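Local coordinates for protein tRNA threonylcarbamoyladenosine dehydratase (Escherichia coli, PDB 4D79) that catalyses the ATP-dependent dehydration of threonylcarbamoyladenosine at position 37 of tRNAs to its cyclic form and can accept sulfur from the cysteine desulfurase CsdA in vitro, at residues B[130-144]-B[177-191]. Sequence-based numbering, arbitrary orientation.
Sequences DSVRPKAALIAYCRR and LAAKLRERLKSDFGV. With ATP (adenosine-5'-triphosphate), chain K.
With CG anti to the carbonyl carbon (chi1 -63°), F189 lays its ring against A140, while L181, its CG anti to the backbone N, reaches I139. These side chains interlock knobs-into-holes where two helices of the Rossmann-like ThiF fold cross; the axes of segments 132-144 and 177-189 approach to 9.2 Å at -64°. Alanines suit the middle of this crossing because they are small: A136 sits among L181, R184, L185 and F189, and CB of A140 makes a CH-pi contact 4.0 Å from the F189 ring centroid. L181 CD2 meets I139 CD1 tip to tip at a tight 3.4 Å. The aliphatic chain of K135 crosses L181 at about a right angle, and its buried amine is satisfied by D127 and the carbonyl oxygens of I129 and T152. Replacing F189 with an alanine is likely to open a gap beside A136 and A137 and cost A140 its CH-pi partner. At the ATP end, D130 and P134 border the nucleotide, and the branched V132 slots among L177, K180, L181 and R184. Toward the other end, the R143 guanidinium lays one face on V191 CG1 while its NE hydrogen-bonds to L199 O, whereas the extended R144 uses its edge, NH2 donating to F189 O at 3.2 Å with the oxygen 8° out of the guanidinium plane.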
loop_
_atom_site.group_PDB
_atom_site.type_symbol
_atom_site.label_atom_id
_atom_site.label_comp_id
_atom_site.label_asym_id
_atom_site.label_seq_id
_atom_site.Cartn_x
_atom_site.Cartn_y
_atom_site.Cartn_z
ATOM N N ASP B 130 17.072 -3.212 5.380
ATOM C CA ASP B 130 16.691 -4.287 6.287
ATOM C C ASP B 130 17.855 -4.791 7.138
ATOM O O ASP B 130 17.623 -5.582 8.052
ATOM C CB ASP B 130 16.047 -5.446 5.496
ATOM C CG ASP B 130 17.032 -6.173 4.601
ATOM O OD1 ASP B 130 18.037 -5.562 4.184
ATOM O OD2 ASP B 130 16.783 -7.358 4.294
ATOM N N SER B 131 19.091 -4.400 6.819
ATOM C CA SER B 131 20.300 -4.861 7.496
ATOM C C SER B 131 20.864 -3.776 8.411
ATOM O O SER B 131 21.016 -2.623 8.002
ATOM C CB SER B 131 21.348 -5.280 6.461
ATOM O OG SER B 131 22.662 -5.161 6.971
ATOM N N VAL B 132 21.248 -4.158 9.632
ATOM C CA VAL B 132 21.444 -3.160 10.682
ATOM C C VAL B 132 22.694 -2.320 10.433
ATOM O O VAL B 132 22.706 -1.122 10.741
ATOM C CB VAL B 132 21.481 -3.830 12.062
ATOM C CG1 VAL B 132 21.697 -2.791 13.147
ATOM C CG2 VAL B 132 20.189 -4.573 12.306
ATOM N N ARG B 133 23.775 -2.939 9.933
ATOM C CA ARG B 133 25.065 -2.260 9.793
ATOM C C ARG B 133 24.956 -1.020 8.908
ATOM O O ARG B 133 25.258 0.093 9.369
ATOM C CB ARG B 133 26.088 -3.241 9.204
ATOM C CG ARG B 133 26.472 -4.473 10.019
ATOM C CD ARG B 133 27.458 -5.341 9.210
ATOM N NE ARG B 133 27.820 -6.606 9.855
ATOM C CZ ARG B 133 27.122 -7.738 9.755
ATOM N NH1 ARG B 133 26.018 -7.792 9.018
ATOM N NH2 ARG B 133 27.536 -8.835 10.380
ATOM N N PRO B 134 24.559 -1.136 7.645
ATOM C CA PRO B 134 24.391 0.063 6.811
ATOM C C PRO B 134 23.255 0.974 7.272
ATOM O O PRO B 134 23.318 2.192 7.065
ATOM C CB PRO B 134 24.104 -0.538 5.433
ATOM C CG PRO B 134 23.469 -1.895 5.751
ATOM C CD PRO B 134 24.181 -2.372 6.934
ATOM N N LYS B 135 22.200 0.407 7.852
ATOM C CA LYS B 135 21.095 1.208 8.362
ATOM C C LYS B 135 21.586 2.190 9.414
ATOM O O LYS B 135 21.254 3.378 9.371
ATOM C CB LYS B 135 20.022 0.282 8.943
ATOM C CG LYS B 135 18.665 0.906 9.129
ATOM C CD LYS B 135 17.653 -0.192 9.459
ATOM C CE LYS B 135 16.245 0.352 9.565
ATOM N NZ LYS B 135 15.650 0.701 8.244
ATOM N N ALA B 136 22.372 1.699 10.375
ATOM C CA ALA B 136 22.936 2.559 11.407
ATOM C C ALA B 136 23.818 3.649 10.797
ATOM O O ALA B 136 23.700 4.817 11.163
ATOM C CB ALA B 136 23.726 1.715 12.402
ATOM N N ALA B 137 24.651 3.292 9.823
ATOM C CA ALA B 137 25.529 4.265 9.185
ATOM C C ALA B 137 24.723 5.348 8.460
ATOM O O ALA B 137 25.067 6.537 8.521
ATOM C CB ALA B 137 26.455 3.542 8.212
ATOM N N LEU B 138 23.644 4.959 7.771
ATOM C CA LEU B 138 22.820 5.950 7.094
ATOM C C LEU B 138 22.150 6.866 8.111
ATOM O O LEU B 138 22.174 8.093 7.972
ATOM C CB LEU B 138 21.763 5.263 6.207
ATOM C CG LEU B 138 20.800 6.180 5.436
ATOM C CD1 LEU B 138 21.597 7.004 4.439
ATOM C CD2 LEU B 138 19.721 5.376 4.726
ATOM N N ILE B 139 21.560 6.283 9.156
ATOM C CA ILE B 139 20.816 7.077 10.133
ATOM C C ILE B 139 21.732 8.042 10.862
ATOM O O ILE B 139 21.391 9.218 11.042
ATOM C CB ILE B 139 20.067 6.153 11.106
ATOM C CG1 ILE B 139 18.906 5.492 10.358
ATOM C CG2 ILE B 139 19.542 6.911 12.353
ATOM C CD1 ILE B 139 18.333 4.380 11.117
ATOM N N ALA B 140 22.894 7.554 11.319
ATOM C CA ALA B 140 23.831 8.403 12.045
ATOM C C ALA B 140 24.278 9.581 11.183
ATOM O O ALA B 140 24.284 10.727 11.643
ATOM C CB ALA B 140 25.013 7.561 12.529
ATOM N N TYR B 141 24.566 9.329 9.906
ATOM C CA TYR B 141 24.987 10.393 9.007
ATOM C C TYR B 141 23.879 11.418 8.777
ATOM O O TYR B 141 24.119 12.632 8.864
ATOM C CB TYR B 141 25.465 9.810 7.678
ATOM C CG TYR B 141 26.080 10.893 6.821
ATOM C CD1 TYR B 141 27.432 11.239 6.966
ATOM C CD2 TYR B 141 25.307 11.616 5.951
ATOM C CE1 TYR B 141 28.001 12.270 6.209
ATOM C CE2 TYR B 141 25.849 12.638 5.181
ATOM C CZ TYR B 141 27.198 12.966 5.339
ATOM O OH TYR B 141 27.709 13.965 4.579
ATOM N N CYS B 142 22.648 10.967 8.448
ATOM C CA CYS B 142 21.595 11.935 8.195
ATOM C C CYS B 142 21.243 12.697 9.456
ATOM O O CYS B 142 21.014 13.907 9.399
ATOM C CB CYS B 142 20.332 11.241 7.640
ATOM S SG CYS B 142 20.655 10.625 5.994
ATOM N N ARG B 143 21.219 12.007 10.602
ATOM C CA ARG B 143 20.933 12.676 11.868
ATOM C C ARG B 143 21.963 13.779 12.173
ATOM O O ARG B 143 21.576 14.913 12.462
ATOM C CB ARG B 143 20.903 11.644 12.988
ATOM C CG ARG B 143 20.542 12.192 14.367
ATOM C CD ARG B 143 20.744 11.060 15.378
ATOM N NE ARG B 143 20.475 11.418 16.770
ATOM C CZ ARG B 143 21.373 11.812 17.659
ATOM N NH1 ARG B 143 22.658 11.942 17.328
ATOM N NH2 ARG B 143 20.967 12.083 18.893
ATOM N N ARG B 144 23.270 13.463 12.053
ATOM C CA ARG B 144 24.361 14.416 12.332
ATOM C C ARG B 144 24.288 15.624 11.419
ATOM O O ARG B 144 24.635 16.744 11.822
ATOM C CB ARG B 144 25.740 13.762 12.133
ATOM C CG ARG B 144 26.174 12.816 13.145
ATOM C CD ARG B 144 27.409 12.035 12.665
ATOM N NE ARG B 144 27.833 11.078 13.699
ATOM C CZ ARG B 144 28.911 10.308 13.621
ATOM N NH1 ARG B 144 29.706 10.367 12.559
ATOM N NH2 ARG B 144 29.193 9.477 14.614
ATOM N N LEU B 177 14.322 -5.326 14.739
ATOM C CA LEU B 177 15.246 -4.573 13.897
ATOM C C LEU B 177 15.508 -3.201 14.496
ATOM O O LEU B 177 16.653 -2.766 14.611
ATOM C CB LEU B 177 14.696 -4.445 12.478
ATOM C CG LEU B 177 15.589 -3.578 11.571
ATOM C CD1 LEU B 177 16.942 -4.231 11.394
ATOM C CD2 LEU B 177 14.924 -3.328 10.225
ATOM N N ALA B 178 14.454 -2.505 14.910
ATOM C CA ALA B 178 14.667 -1.205 15.531
ATOM C C ALA B 178 15.504 -1.339 16.797
ATOM O O ALA B 178 16.335 -0.476 17.082
ATOM C CB ALA B 178 13.324 -0.541 15.839
ATOM N N ALA B 179 15.294 -2.410 17.571
ATOM C CA ALA B 179 16.069 -2.621 18.798
ATOM C C ALA B 179 17.554 -2.802 18.503
ATOM O O ALA B 179 18.399 -2.159 19.124
ATOM C CB ALA B 179 15.537 -3.835 19.563
ATOM N N LYS B 180 17.891 -3.663 17.541
ATOM C CA LYS B 180 19.292 -3.853 17.176
ATOM C C LYS B 180 19.911 -2.562 16.663
ATOM O O LYS B 180 21.080 -2.254 16.967
ATOM C CB LYS B 180 19.401 -4.955 16.119
ATOM C CG LYS B 180 19.115 -6.341 16.648
ATOM C CD LYS B 180 19.279 -7.420 15.576
ATOM C CE LYS B 180 18.053 -7.491 14.669
ATOM N NZ LYS B 180 18.074 -8.664 13.746
ATOM N N LEU B 181 19.125 -1.795 15.895
ATOM C CA LEU B 181 19.573 -0.533 15.317
ATOM C C LEU B 181 19.925 0.467 16.397
ATOM O O LEU B 181 20.967 1.124 16.325
ATOM C CB LEU B 181 18.485 0.030 14.406
ATOM C CG LEU B 181 18.688 1.362 13.734
ATOM C CD1 LEU B 181 19.938 1.338 12.846
ATOM C CD2 LEU B 181 17.404 1.679 12.942
ATOM N N ARG B 182 19.079 0.584 17.420
ATOM C CA ARG B 182 19.427 1.438 18.550
ATOM C C ARG B 182 20.739 0.995 19.184
ATOM O O ARG B 182 21.584 1.823 19.524
ATOM C CB ARG B 182 18.308 1.420 19.592
ATOM C CG ARG B 182 17.053 2.136 19.144
ATOM C CD ARG B 182 16.107 2.332 20.315
ATOM N NE ARG B 182 15.649 1.060 20.855
ATOM C CZ ARG B 182 14.505 0.466 20.535
ATOM N NH1 ARG B 182 13.657 1.029 19.676
ATOM N NH2 ARG B 182 14.200 -0.688 21.086
ATOM N N GLU B 183 20.939 -0.311 19.326
ATOM C CA GLU B 183 22.162 -0.791 19.960
ATOM C C GLU B 183 23.390 -0.477 19.114
ATOM O O GLU B 183 24.432 -0.072 19.652
ATOM C CB GLU B 183 22.038 -2.295 20.234
ATOM C CG GLU B 183 20.910 -2.663 21.211
ATOM C CD GLU B 183 20.788 -1.693 22.380
ATOM O OE1 GLU B 183 21.657 -1.727 23.280
ATOM O OE2 GLU B 183 19.824 -0.892 22.395
ATOM N N ARG B 184 23.292 -0.639 17.786
ATOM C CA ARG B 184 24.442 -0.347 16.934
ATOM C C ARG B 184 24.710 1.150 16.856
ATOM O O ARG B 184 25.872 1.581 16.775
ATOM C CB ARG B 184 24.250 -0.910 15.527
ATOM C CG ARG B 184 25.535 -0.899 14.716
ATOM C CD ARG B 184 26.508 -1.939 15.270
ATOM N NE ARG B 184 26.137 -3.308 14.926
ATOM C CZ ARG B 184 26.578 -3.938 13.839
ATOM N NH1 ARG B 184 27.448 -3.340 13.035
ATOM N NH2 ARG B 184 26.197 -5.184 13.581
ATOM N N LEU B 185 23.657 1.959 16.840
ATOM C CA LEU B 185 23.862 3.401 16.825
ATOM C C LEU B 185 24.669 3.847 18.031
ATOM O O LEU B 185 25.542 4.715 17.919
ATOM C CB LEU B 185 22.526 4.137 16.793
ATOM C CG LEU B 185 21.814 4.191 15.444
ATOM C CD1 LEU B 185 20.369 4.670 15.579
ATOM C CD2 LEU B 185 22.592 5.090 14.484
ATOM N N LYS B 186 24.390 3.268 19.186
ATOM C CA LYS B 186 25.099 3.653 20.394
ATOM C C LYS B 186 26.551 3.185 20.340
ATOM O O LYS B 186 27.474 3.992 20.473
ATOM C CB LYS B 186 24.359 3.101 21.613
ATOM C CG LYS B 186 25.066 3.328 22.954
ATOM C CD LYS B 186 24.181 2.887 24.122
ATOM C CE LYS B 186 24.927 2.897 25.455
ATOM N NZ LYS B 186 24.017 2.658 26.621
ATOM N N SER B 187 26.773 1.897 20.076
ATOM C CA SER B 187 28.114 1.331 20.182
ATOM C C SER B 187 29.027 1.829 19.066
ATOM O O SER B 187 30.209 2.093 19.308
ATOM C CB SER B 187 28.040 -0.198 20.197
ATOM O OG SER B 187 27.518 -0.701 18.978
ATOM N N ASP B 188 28.509 1.968 17.841
ATOM C CA ASP B 188 29.350 2.276 16.685
ATOM C C ASP B 188 29.409 3.755 16.317
ATOM O O ASP B 188 30.308 4.140 15.562
ATOM C CB ASP B 188 28.871 1.512 15.442
ATOM C CG ASP B 188 29.239 0.052 15.483
ATOM O OD1 ASP B 188 29.397 -0.473 16.599
ATOM O OD2 ASP B 188 29.370 -0.569 14.408
ATOM N N PHE B 189 28.462 4.574 16.772
ATOM C CA PHE B 189 28.361 5.964 16.339
ATOM C C PHE B 189 28.138 6.949 17.474
ATOM O O PHE B 189 27.999 8.150 17.210
ATOM C CB PHE B 189 27.225 6.118 15.306
ATOM C CG PHE B 189 27.465 5.344 14.044
ATOM C CD1 PHE B 189 28.239 5.893 13.025
ATOM C CD2 PHE B 189 26.964 4.066 13.892
ATOM C CE1 PHE B 189 28.485 5.184 11.879
ATOM C CE2 PHE B 189 27.211 3.347 12.741
ATOM C CZ PHE B 189 27.963 3.906 11.735
ATOM N N GLY B 190 28.078 6.479 18.714
ATOM C CA GLY B 190 27.875 7.355 19.840
ATOM C C GLY B 190 26.525 8.015 19.876
ATOM O O GLY B 190 26.356 9.010 20.584
ATOM N N VAL B 191 25.555 7.492 19.131
ATOM C CA VAL B 191 24.211 8.060 19.084
ATOM C C VAL B 191 23.407 7.474 20.236
ATOM O O VAL B 191 23.138 6.269 20.266
ATOM C CB VAL B 191 23.535 7.779 17.734
ATOM C CG1 VAL B 191 22.119 8.294 17.734
ATOM C CG2 VAL B 191 24.322 8.412 16.601
HETATM P PG ATP K . 15.795 -11.403 0.757
HETATM O O1G ATP K . 15.132 -12.743 0.964
HETATM O O2G ATP K . 16.335 -11.181 -0.636
HETATM O O3G ATP K . 16.713 -10.993 1.884
HETATM P PB ATP K . 14.734 -8.770 0.809
HETATM O O1B ATP K . 15.900 -8.357 1.680
HETATM O O2B ATP K . 14.581 -8.267 -0.616
HETATM O O3B ATP K . 14.565 -10.372 0.849
HETATM P PA ATP K . 13.132 -6.959 2.254
HETATM O O1A ATP K . 13.707 -7.074 3.661
HETATM O O2A ATP K . 11.658 -6.698 2.088
HETATM O O3A ATP K . 13.375 -8.383 1.565
HETATM O "O5'" ATP K . 13.979 -5.896 1.361
HETATM C "C5'" ATP K . 15.100 -5.133 1.850
HETATM C "C4'" ATP K . 15.876 -4.338 0.791
HETATM O "O4'" ATP K . 16.845 -3.408 1.371
HETATM C "C3'" ATP K . 16.673 -5.243 -0.141
HETATM O "O3'" ATP K . 16.335 -5.019 -1.520
HETATM C "C2'" ATP K . 18.118 -4.861 0.117
HETATM O "O2'" ATP K . 18.936 -5.027 -1.032
HETATM C "C1'" ATP K . 18.049 -3.408 0.558
HETATM N N9 ATP K . 19.334 -2.984 1.197
HETATM C C8 ATP K . 19.928 -3.684 2.198
HETATM N N7 ATP K . 21.094 -3.116 2.604
HETATM C C5 ATP K . 21.269 -2.030 1.847
HETATM C C6 ATP K . 22.302 -0.989 1.795
HETATM N N6 ATP K . 23.346 -1.071 2.622
HETATM N N1 ATP K . 22.195 -0.002 0.902
HETATM C C2 ATP K . 21.148 0.053 0.047
HETATM N N3 ATP K . 20.160 -0.869 0.039
HETATM C C4 ATP K . 20.139 -1.928 0.908
#